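Local coordinates for protein KLLA0C04147p (Kluyveromyces lactis, PDB 5H2D) that binds ergosterol through its oxysterol-binding-protein-related domain, the part of Osh1 crystallised here, and probably transfers sterols between membranes, at residues A[122-127]-A[354-359]; A[129-134]-A[335-340]; A[164-169]-A[411-416]. All blocks are in the same frame, centred on the assembly; numbering follows the deposited sequence.

How the contacts relate
All three contacts belong to one oxysterol-binding domain and join its strands, or in contact 1 the loop between two of them, to segments that come 200 or more residues later in the chain. Contacts 1 and 2 are neighbours, with centres about 14 Å apart; NH2 of Arg354 in contact 1 lies 2.9 Å from the backbone O of Glu130 in contact 2. Contact 3 lies apart, its centre about 19 Å from that of contact 1 and 20 Å from that of contact 2. Bound ergosterol lies about 9 Å from the side chain of Pro123, 10 Å from that of Leu337 and 11 Å from that of Glu166, so none of these side chains touches it.

Contact 1. Residues A[122-127]-A[354-359]; sequences NPLLGE and RLRPDQ
With CG anti to the backbone N (chi1 -173°) and an extended chain out to NE, Arg356 sends its guanidinium into the 122-127 loop, where Glu127, also extended and with CG anti to its own N (chi1 -170°), comes to meet it. The two side chains cross at about a right angle. NH1 of Arg356 is shared between two acceptors: it gives a nearly straight bond to the backbone O of Asn122 at 3.0 Å, and a weaker, bent one, part of a salt bridge, to OE2 of Glu127 at 3.1 Å. The Asn122 oxygen sits in the guanidinium plane, although NH1 itself stands above the carbonyl plane. Leu124 closes over one face of the guanidinium, its CG 3.8 Å from NH1 of Arg356 and offset toward the rim.

Along the edge carrying NE and NH2, the arginine grips Asp358 side-on, NE to OD1 at 2.7 Å and NH2 to OD2 at 3.0 Å, which should fix the rotation of the guanidinium. A water bridges NH2 of Arg356 and the O of Asn122, so that carbonyl receives two bonds. OE2 of Glu127 is held from within its own loop as well, accepting the Leu124 N at 2.9 Å across the type II turn from Leu124 to Glu127, while OE1 bonds to Thr353 OG1, just before the 354-359 segment. One buried arginine placed between two acids thus illustrates how a salt-bridge network can tie a loop to a distant helix start, with the positive charge probably balanced by both carboxylates.

Arg356 is the N-cap residue of helix 357-363, while the loop links strand 119-121 to strand 128-133. Phe121 of the first strand packs on Arg356, Leu73 of helix 72-77 touches Glu127, and helix 367-390 contributes Gln381 against Leu124.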
loop_
_atom_site.group_PDB
_atom_site.type_symbol
_atom_site.label_atom_id
_atom_site.label_comp_id
_atom_site.label_asym_id
_atom_site.label_seq_id
_atom_site.Cartn_x
_atom_site.Cartn_y
_atom_site.Cartn_z
ATOM N N ASN A 122 -4.214 12.259 7.137
ATOM C CA ASN A 122 -5.427 11.507 7.373
ATOM C C ASN A 122 -6.417 11.902 6.278
ATOM O O ASN A 122 -6.838 13.066 6.227
ATOM C CB ASN A 122 -5.941 11.837 8.781
ATOM C CG ASN A 122 -7.086 10.950 9.221
ATOM O OD1 ASN A 122 -7.333 9.902 8.641
ATOM N ND2 ASN A 122 -7.788 11.373 10.269
ATOM N N PRO A 123 -6.783 10.999 5.364
ATOM C CA PRO A 123 -7.602 11.411 4.218
ATOM C C PRO A 123 -8.970 11.896 4.667
ATOM O O PRO A 123 -9.541 11.392 5.639
ATOM C CB PRO A 123 -7.705 10.138 3.371
ATOM C CG PRO A 123 -6.557 9.268 3.830
ATOM C CD PRO A 123 -6.462 9.559 5.315
ATOM N N LEU A 124 -9.483 12.901 3.959
ATOM C CA LEU A 124 -10.842 13.350 4.240
ATOM C C LEU A 124 -11.836 12.266 3.846
ATOM O O LEU A 124 -11.579 11.444 2.962
ATOM C CB LEU A 124 -11.150 14.644 3.487
ATOM C CG LEU A 124 -10.203 15.810 3.766
ATOM C CD1 LEU A 124 -10.628 17.020 2.954
ATOM C CD2 LEU A 124 -10.163 16.171 5.245
ATOM N N LEU A 125 -12.984 12.258 4.523
ATOM C CA LEU A 125 -14.046 11.340 4.130
ATOM C C LEU A 125 -14.459 11.621 2.687
ATOM O O LEU A 125 -14.812 12.755 2.346
ATOM C CB LEU A 125 -15.236 11.484 5.079
ATOM C CG LEU A 125 -16.398 10.515 4.825
ATOM C CD1 LEU A 125 -15.992 9.039 4.984
ATOM C CD2 LEU A 125 -17.548 10.875 5.768
ATOM N N GLY A 126 -14.402 10.592 1.842
ATOM C CA GLY A 126 -14.720 10.757 0.443
ATOM C C GLY A 126 -13.536 11.131 -0.420
ATOM O O GLY A 126 -13.671 11.169 -1.648
ATOM N N GLU A 127 -12.377 11.396 0.181
ATOM C CA GLU A 127 -11.182 11.642 -0.611
ATOM C C GLU A 127 -10.862 10.404 -1.442
ATOM O O GLU A 127 -11.101 9.270 -1.020
ATOM C CB GLU A 127 -10.008 11.990 0.305
ATOM C CG GLU A 127 -8.770 12.512 -0.435
ATOM C CD GLU A 127 -7.679 13.069 0.478
ATOM O OE1 GLU A 127 -6.504 13.088 0.047
ATOM O OE2 GLU A 127 -7.982 13.509 1.603
ATOM N N ARG A 354 -4.250 14.629 -5.228
ATOM C CA ARG A 354 -3.364 15.614 -5.855
ATOM C C ARG A 354 -3.915 17.029 -5.729
ATOM O O ARG A 354 -3.147 17.997 -5.755
ATOM C CB ARG A 354 -3.147 15.277 -7.327
ATOM C CG ARG A 354 -2.334 14.025 -7.541
ATOM C CD ARG A 354 -2.409 13.642 -8.999
ATOM N NE ARG A 354 -1.782 12.359 -9.285
ATOM C CZ ARG A 354 -2.423 11.203 -9.228
ATOM N NH1 ARG A 354 -3.696 11.175 -8.868
ATOM N NH2 ARG A 354 -1.800 10.080 -9.546
ATOM N N LEU A 355 -5.227 17.170 -5.584
ATOM C CA LEU A 355 -5.856 18.480 -5.469
ATOM C C LEU A 355 -6.006 18.936 -4.032
ATOM O O LEU A 355 -6.529 20.036 -3.798
ATOM C CB LEU A 355 -7.235 18.466 -6.134
ATOM C CG LEU A 355 -7.210 18.000 -7.583
ATOM C CD1 LEU A 355 -8.610 17.905 -8.175
ATOM C CD2 LEU A 355 -6.327 18.926 -8.412
ATOM N N ARG A 356 -5.582 18.124 -3.070
ATOM C CA ARG A 356 -5.763 18.475 -1.666
ATOM C C ARG A 356 -4.833 19.622 -1.279
ATOM O O ARG A 356 -3.610 19.475 -1.379
ATOM C CB ARG A 356 -5.540 17.252 -0.779
ATOM C CG ARG A 356 -5.898 17.571 0.633
ATOM C CD ARG A 356 -5.781 16.405 1.588
ATOM N NE ARG A 356 -5.937 16.950 2.927
ATOM C CZ ARG A 356 -6.275 16.254 4.006
ATOM N NH1 ARG A 356 -6.529 14.952 3.924
ATOM N NH2 ARG A 356 -6.370 16.886 5.171
ATOM N N PRO A 357 -5.360 20.775 -0.843
ATOM C CA PRO A 357 -4.542 21.995 -0.792
ATOM C C PRO A 357 -3.608 22.099 0.400
ATOM O O PRO A 357 -2.544 22.723 0.276
ATOM C CB PRO A 357 -5.597 23.117 -0.766
ATOM C CG PRO A 357 -6.813 22.497 -0.187
ATOM C CD PRO A 357 -6.797 21.062 -0.702
ATOM N N ASP A 358 -3.989 21.559 1.565
ATOM C CA ASP A 358 -3.049 21.582 2.685
ATOM C C ASP A 358 -1.870 20.659 2.416
ATOM O O ASP A 358 -0.709 21.018 2.665
ATOM C CB ASP A 358 -3.738 21.232 4.017
ATOM C CG ASP A 358 -4.612 19.987 3.958
ATOM O OD1 ASP A 358 -4.961 19.496 2.861
ATOM O OD2 ASP A 358 -4.989 19.522 5.058
ATOM N N GLN A 359 -2.147 19.472 1.887
ATOM C CA GLN A 359 -1.071 18.555 1.544
ATOM C C GLN A 359 -0.176 19.131 0.448
ATOM O O GLN A 359 1.045 18.948 0.484
ATOM C CB GLN A 359 -1.664 17.210 1.124
ATOM C CG GLN A 359 -0.616 16.157 0.870
ATOM C CD GLN A 359 -1.229 14.823 0.546
ATOM O OE1 GLN A 359 -2.271 14.452 1.086
ATOM N NE2 GLN A 359 -0.583 14.088 -0.348
HETATM O O HOH W 1 -6.721 15.568 7.693
#

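Contact 2. Residues A[129-134]-A[335-340]; sequences FEYSRP and VTLNAP
Thr336, on helix 332-337, meets the side chain of Tyr131 in a strand-to-helix packing of the oxysterol-binding fold, the strand being 128-133, which pairs antiparallel with 138-146. OG1 of Thr336 accepts a hydrogen bond from OH of Tyr131 at 2.7 Å, the two side chains crossing at about a right angle. The same OG1 also bonds to the carbonyl of Phe333 one helical turn earlier, which accounts for the direction of the tyrosine proton. OH of Tyr131 in turn accepts a bond from NH1 of Arg133 at 3.0 Å, giving a short polar chain from guanidinium through phenol to threonine.

Leu337 follows, with CG beside its backbone N (chi1 -67°), a torsion that carries CD2 over the centre of the Tyr131 ring. In this CH-pi contact CD2 of Leu337 lies 3.6 Å from the centroid of the Tyr131 ring, only 12° off the normal. CB of Leu337 packs on CZ of Phe129 at 4.0 Å, so one leucine serves two aromatic residues on the same side of the strand. Gln74 of helix 72-77 touches both Phe129 and Leu337. The backbone of Leu337 meets the Phe129 ring at its edge, the carbonyl O 3.2 Å from CE1 of Phe129.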
loop_
_atom_site.group_PDB
_atom_site.type_symbol
_atom_site.label_atom_id
_atom_site.label_comp_id
_atom_site.label_asym_id
_atom_site.label_seq_id
_atom_site.Cartn_x
_atom_site.Cartn_y
_atom_site.Cartn_z
ATOM N N PHE A 129 -7.984 8.619 -4.519
ATOM C CA PHE A 129 -6.686 8.731 -5.165
ATOM C C PHE A 129 -6.606 7.687 -6.268
ATOM O O PHE A 129 -6.871 6.506 -6.035
ATOM C CB PHE A 129 -5.523 8.575 -4.163
ATOM C CG PHE A 129 -4.152 8.549 -4.825
ATOM C CD1 PHE A 129 -3.655 9.681 -5.458
ATOM C CD2 PHE A 129 -3.373 7.396 -4.825
ATOM C CE1 PHE A 129 -2.421 9.657 -6.086
ATOM C CE2 PHE A 129 -2.128 7.377 -5.445
ATOM C CZ PHE A 129 -1.659 8.511 -6.076
ATOM N N GLU A 130 -6.272 8.134 -7.473
ATOM C CA GLU A 130 -6.067 7.238 -8.599
ATOM C C GLU A 130 -4.610 7.270 -9.024
ATOM O O GLU A 130 -3.915 8.275 -8.839
ATOM C CB GLU A 130 -6.941 7.637 -9.786
ATOM C CG GLU A 130 -6.664 9.050 -10.267
ATOM C CD GLU A 130 -7.159 9.278 -11.696
ATOM O OE1 GLU A 130 -6.321 9.181 -12.618
ATOM O OE2 GLU A 130 -8.382 9.521 -11.868
ATOM N N TYR A 131 -4.147 6.159 -9.590
ATOM C CA TYR A 131 -2.777 6.086 -10.098
ATOM C C TYR A 131 -2.712 4.951 -11.107
ATOM O O TYR A 131 -2.899 3.783 -10.746
ATOM C CB TYR A 131 -1.790 5.871 -8.949
ATOM C CG TYR A 131 -0.317 5.817 -9.290
ATOM C CD1 TYR A 131 0.418 6.989 -9.449
ATOM C CD2 TYR A 131 0.354 4.600 -9.374
ATOM C CE1 TYR A 131 1.779 6.949 -9.723
ATOM C CE2 TYR A 131 1.721 4.548 -9.640
ATOM C CZ TYR A 131 2.421 5.722 -9.812
ATOM O OH TYR A 131 3.766 5.669 -10.064
ATOM N N SER A 132 -2.463 5.288 -12.370
ATOM C CA SER A 132 -2.307 4.277 -13.403
ATOM C C SER A 132 -0.899 4.340 -13.963
ATOM O O SER A 132 -0.263 5.400 -13.987
ATOM C CB SER A 132 -3.331 4.469 -14.522
ATOM O OG SER A 132 -4.649 4.325 -14.025
ATOM N N ARG A 133 -0.403 3.183 -14.406
ATOM C CA ARG A 133 0.942 3.085 -14.965
ATOM C C ARG A 133 0.819 2.452 -16.342
ATOM O O ARG A 133 0.779 1.221 -16.471
ATOM C CB ARG A 133 1.862 2.292 -14.044
ATOM C CG ARG A 133 2.303 3.079 -12.799
ATOM C CD ARG A 133 3.268 4.200 -13.129
ATOM N NE ARG A 133 4.535 3.657 -13.607
ATOM C CZ ARG A 133 5.612 3.464 -12.857
ATOM N NH1 ARG A 133 5.610 3.795 -11.569
ATOM N NH2 ARG A 133 6.706 2.940 -13.396
ATOM N N PRO A 134 0.738 3.271 -17.397
ATOM C CA PRO A 134 0.654 2.705 -18.753
ATOM C C PRO A 134 1.793 1.748 -19.053
ATOM O O PRO A 134 1.587 0.733 -19.730
ATOM C CB PRO A 134 0.709 3.950 -19.651
ATOM C CG PRO A 134 0.250 5.088 -18.777
ATOM C CD PRO A 134 0.711 4.745 -17.391
ATOM N N VAL A 335 7.656 9.753 -4.792
ATOM C CA VAL A 335 7.670 11.053 -5.455
ATOM C C VAL A 335 6.700 11.095 -6.631
ATOM O O VAL A 335 6.145 12.162 -6.950
ATOM C CB VAL A 335 9.113 11.397 -5.881
ATOM C CG1 VAL A 335 9.123 12.577 -6.871
ATOM C CG2 VAL A 335 9.938 11.772 -4.660
ATOM N N THR A 336 6.434 9.946 -7.271
ATOM C CA THR A 336 5.532 9.971 -8.424
ATOM C C THR A 336 4.061 10.127 -8.041
ATOM O O THR A 336 3.245 10.472 -8.905
ATOM C CB THR A 336 5.661 8.701 -9.284
ATOM O OG1 THR A 336 5.053 7.578 -8.619
ATOM C CG2 THR A 336 7.118 8.401 -9.627
ATOM N N LEU A 337 3.697 9.891 -6.777
ATOM C CA LEU A 337 2.299 9.632 -6.460
ATOM C C LEU A 337 1.474 10.909 -6.370
ATOM O O LEU A 337 0.360 10.968 -6.904
ATOM C CB LEU A 337 2.201 8.862 -5.142
ATOM C CG LEU A 337 2.755 7.440 -5.200
ATOM C CD1 LEU A 337 2.771 6.804 -3.810
ATOM C CD2 LEU A 337 1.968 6.577 -6.165
ATOM N N ASN A 338 1.975 11.920 -5.662
ATOM C CA ASN A 338 1.237 13.167 -5.488
ATOM C C ASN A 338 1.570 14.200 -6.556
ATOM O O ASN A 338 1.441 15.405 -6.302
ATOM C CB ASN A 338 1.489 13.753 -4.098
ATOM C CG ASN A 338 0.364 14.675 -3.658
ATOM O OD1 ASN A 338 -0.801 14.376 -3.881
ATOM N ND2 ASN A 338 0.715 15.822 -3.061
ATOM N N ALA A 339 1.978 13.764 -7.740
ATOM C CA ALA A 339 2.386 14.693 -8.797
ATOM C C ALA A 339 1.167 15.290 -9.486
ATOM O O ALA A 339 0.340 14.540 -10.013
ATOM C CB ALA A 339 3.248 13.971 -9.823
ATOM N N PRO A 340 1.025 16.625 -9.525
ATOM C CA PRO A 340 -0.096 17.261 -10.247
ATOM C C PRO A 340 0.217 17.367 -11.735
ATOM O O PRO A 340 0.395 18.459 -12.297
ATOM C CB PRO A 340 -0.192 18.626 -9.561
ATOM C CG PRO A 340 1.234 18.949 -9.233
ATOM C CD PRO A 340 1.881 17.618 -8.850
#

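Contact 3. Residues A[164-169]-A[411-416]; sequences FGESFV and DYWKFN
The indole of Trp413 meets Glu166 at its edge: OE1 of Glu166 lies near the ring plane, 2.9 Å from NE1 of Trp413, and accepts its N-H in a fairly straight bond. The carboxylate is turned 56° against the indole, and OE1 is approached on its anti side, well out of the carboxylate plane. Beside this bond the Phe164 and Tyr412 rings meet obliquely, planes 41° apart, neither stacked nor edge-to-face, with CE1 of Phe164 3.6 Å from CD2 of Tyr412. Phe164 also stacks on Trp155 and Tyr187, whereas Tyr412 has an edge-to-face partner in His405.

Glu166 reaches the indole because its CG is anti to the backbone N (chi1 178°) and the chain runs on extended, bringing CG within 3.9 Å of NE1 of Trp413. The contact thus joins strand 161-173 of the large antiparallel framework to strand 411-415 of a separate two-stranded sheet through side chains, an example of sheets meeting without shared backbone bonds. Replacing Glu166 by alanine removes CG and the carboxylate, which would probably leave the indole N-H without this acceptor and open a gap beside CD1 of Trp413. Chemically, one directional bond probably contributes to fixing the indole edge, while less directional ring packing joins the strands alongside it.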
loop_
_atom_site.group_PDB
_atom_site.type_symbol
_atom_site.label_atom_id
_atom_site.label_comp_id
_atom_site.label_asym_id
_atom_site.label_seq_id
_atom_site.Cartn_x
_atom_site.Cartn_y
_atom_site.Cartn_z
ATOM N N PHE A 164 -6.749 -5.952 -4.139
ATOM C CA PHE A 164 -7.644 -5.021 -3.464
ATOM C C PHE A 164 -7.731 -5.375 -1.990
ATOM O O PHE A 164 -7.430 -6.498 -1.575
ATOM C CB PHE A 164 -9.044 -4.997 -4.109
ATOM C CG PHE A 164 -9.818 -6.301 -4.002
ATOM C CD1 PHE A 164 -10.605 -6.567 -2.889
ATOM C CD2 PHE A 164 -9.810 -7.217 -5.049
ATOM C CE1 PHE A 164 -11.348 -7.757 -2.806
ATOM C CE2 PHE A 164 -10.557 -8.405 -4.965
ATOM C CZ PHE A 164 -11.315 -8.657 -3.850
ATOM N N GLY A 165 -8.121 -4.393 -1.190
ATOM C CA GLY A 165 -8.309 -4.684 0.219
ATOM C C GLY A 165 -8.674 -3.445 0.992
ATOM O O GLY A 165 -8.915 -2.371 0.428
ATOM N N GLU A 166 -8.754 -3.626 2.309
ATOM C CA GLU A 166 -9.178 -2.586 3.232
ATOM C C GLU A 166 -7.984 -2.155 4.068
ATOM O O GLU A 166 -7.342 -2.992 4.706
ATOM C CB GLU A 166 -10.290 -3.101 4.151
ATOM C CG GLU A 166 -10.770 -2.100 5.192
ATOM C CD GLU A 166 -11.785 -2.707 6.156
ATOM O OE1 GLU A 166 -12.916 -2.194 6.241
ATOM O OE2 GLU A 166 -11.451 -3.701 6.829
ATOM N N SER A 167 -7.691 -0.857 4.075
ATOM C CA SER A 167 -6.683 -0.298 4.963
ATOM C C SER A 167 -7.374 0.249 6.207
ATOM O O SER A 167 -8.086 1.257 6.146
ATOM C CB SER A 167 -5.890 0.797 4.267
ATOM O OG SER A 167 -4.925 1.309 5.160
ATOM N N PHE A 168 -7.177 -0.431 7.334
ATOM C CA PHE A 168 -7.792 -0.088 8.608
ATOM C C PHE A 168 -6.634 -0.121 9.602
ATOM O O PHE A 168 -6.299 -1.185 10.126
ATOM C CB PHE A 168 -8.896 -1.097 8.934
ATOM C CG PHE A 168 -9.698 -0.780 10.173
ATOM C CD1 PHE A 168 -9.283 0.183 11.078
ATOM C CD2 PHE A 168 -10.864 -1.479 10.433
ATOM C CE1 PHE A 168 -10.028 0.444 12.225
ATOM C CE2 PHE A 168 -11.615 -1.215 11.566
ATOM C CZ PHE A 168 -11.191 -0.259 12.463
ATOM N N VAL A 169 -5.989 1.028 9.802
ATOM C CA VAL A 169 -4.804 1.119 10.646
ATOM C C VAL A 169 -5.239 1.541 12.039
ATOM O O VAL A 169 -5.814 2.625 12.218
ATOM C CB VAL A 169 -3.774 2.098 10.066
ATOM C CG1 VAL A 169 -2.551 2.168 10.967
ATOM C CG2 VAL A 169 -3.369 1.679 8.645
ATOM N N ASP A 411 -16.841 -9.435 5.144
ATOM C CA ASP A 411 -17.146 -8.108 4.619
ATOM C C ASP A 411 -15.932 -7.572 3.871
ATOM O O ASP A 411 -14.797 -7.683 4.340
ATOM C CB ASP A 411 -17.501 -7.140 5.752
ATOM C CG ASP A 411 -18.892 -7.360 6.312
ATOM O OD1 ASP A 411 -19.677 -8.117 5.712
ATOM O OD2 ASP A 411 -19.202 -6.748 7.355
ATOM N N TYR A 412 -16.179 -6.976 2.708
ATOM C CA TYR A 412 -15.131 -6.287 1.967
ATOM C C TYR A 412 -15.762 -5.123 1.219
ATOM O O TYR A 412 -16.986 -5.027 1.098
ATOM C CB TYR A 412 -14.400 -7.232 1.003
ATOM C CG TYR A 412 -15.143 -7.538 -0.284
ATOM C CD1 TYR A 412 -16.330 -8.251 -0.273
ATOM C CD2 TYR A 412 -14.645 -7.123 -1.506
ATOM C CE1 TYR A 412 -17.005 -8.530 -1.444
ATOM C CE2 TYR A 412 -15.313 -7.397 -2.684
ATOM C CZ TYR A 412 -16.487 -8.108 -2.647
ATOM O OH TYR A 412 -17.144 -8.383 -3.826
ATOM N N TRP A 413 -14.917 -4.218 0.740
ATOM C CA TRP A 413 -15.385 -3.052 -0.001
ATOM C C TRP A 413 -15.329 -3.380 -1.483
ATOM O O TRP A 413 -14.244 -3.491 -2.062
ATOM C CB TRP A 413 -14.542 -1.827 0.340
ATOM C CG TRP A 413 -14.717 -1.412 1.757
ATOM C CD1 TRP A 413 -13.905 -1.720 2.809
ATOM C CD2 TRP A 413 -15.786 -0.630 2.290
ATOM N NE1 TRP A 413 -14.396 -1.170 3.966
ATOM C CE2 TRP A 413 -15.548 -0.483 3.674
ATOM C CE3 TRP A 413 -16.906 -0.006 1.726
ATOM C CZ2 TRP A 413 -16.404 0.238 4.505
ATOM C CZ3 TRP A 413 -17.760 0.713 2.558
ATOM C CH2 TRP A 413 -17.505 0.821 3.930
ATOM N N LYS A 414 -16.500 -3.552 -2.089
ATOM C CA LYS A 414 -16.605 -3.945 -3.490
ATOM C C LYS A 414 -16.654 -2.695 -4.362
ATOM O O LYS A 414 -17.596 -1.904 -4.278
ATOM C CB LYS A 414 -17.840 -4.813 -3.709
ATOM C CG LYS A 414 -17.923 -5.394 -5.108
ATOM C CD LYS A 414 -19.138 -6.301 -5.246
ATOM C CE LYS A 414 -19.114 -7.060 -6.557
ATOM N NZ LYS A 414 -19.134 -6.145 -7.722
ATOM N N PHE A 415 -15.632 -2.522 -5.190
ATOM C CA PHE A 415 -15.618 -1.464 -6.196
ATOM C C PHE A 415 -16.856 -1.581 -7.076
ATOM O O PHE A 415 -17.209 -2.676 -7.520
ATOM C CB PHE A 415 -14.326 -1.603 -7.008
ATOM C CG PHE A 415 -14.107 -0.550 -8.069
ATOM C CD1 PHE A 415 -13.888 0.773 -7.729
ATOM C CD2 PHE A 415 -14.046 -0.914 -9.406
ATOM C CE1 PHE A 415 -13.649 1.728 -8.720
ATOM C CE2 PHE A 415 -13.807 0.017 -10.396
ATOM C CZ PHE A 415 -13.612 1.347 -10.058
ATOM N N ASN A 416 -17.542 -0.458 -7.313
ATOM C CA ASN A 416 -18.779 -0.532 -8.092
ATOM C C ASN A 416 -18.548 -0.506 -9.599
ATOM O O ASN A 416 -19.521 -0.584 -10.356
ATOM C CB ASN A 416 -19.775 0.567 -7.680
ATOM C CG ASN A 416 -19.295 1.984 -7.972
ATOM O OD1 ASN A 416 -18.428 2.228 -8.815
ATOM N ND2 ASN A 416 -19.881 2.937 -7.252
#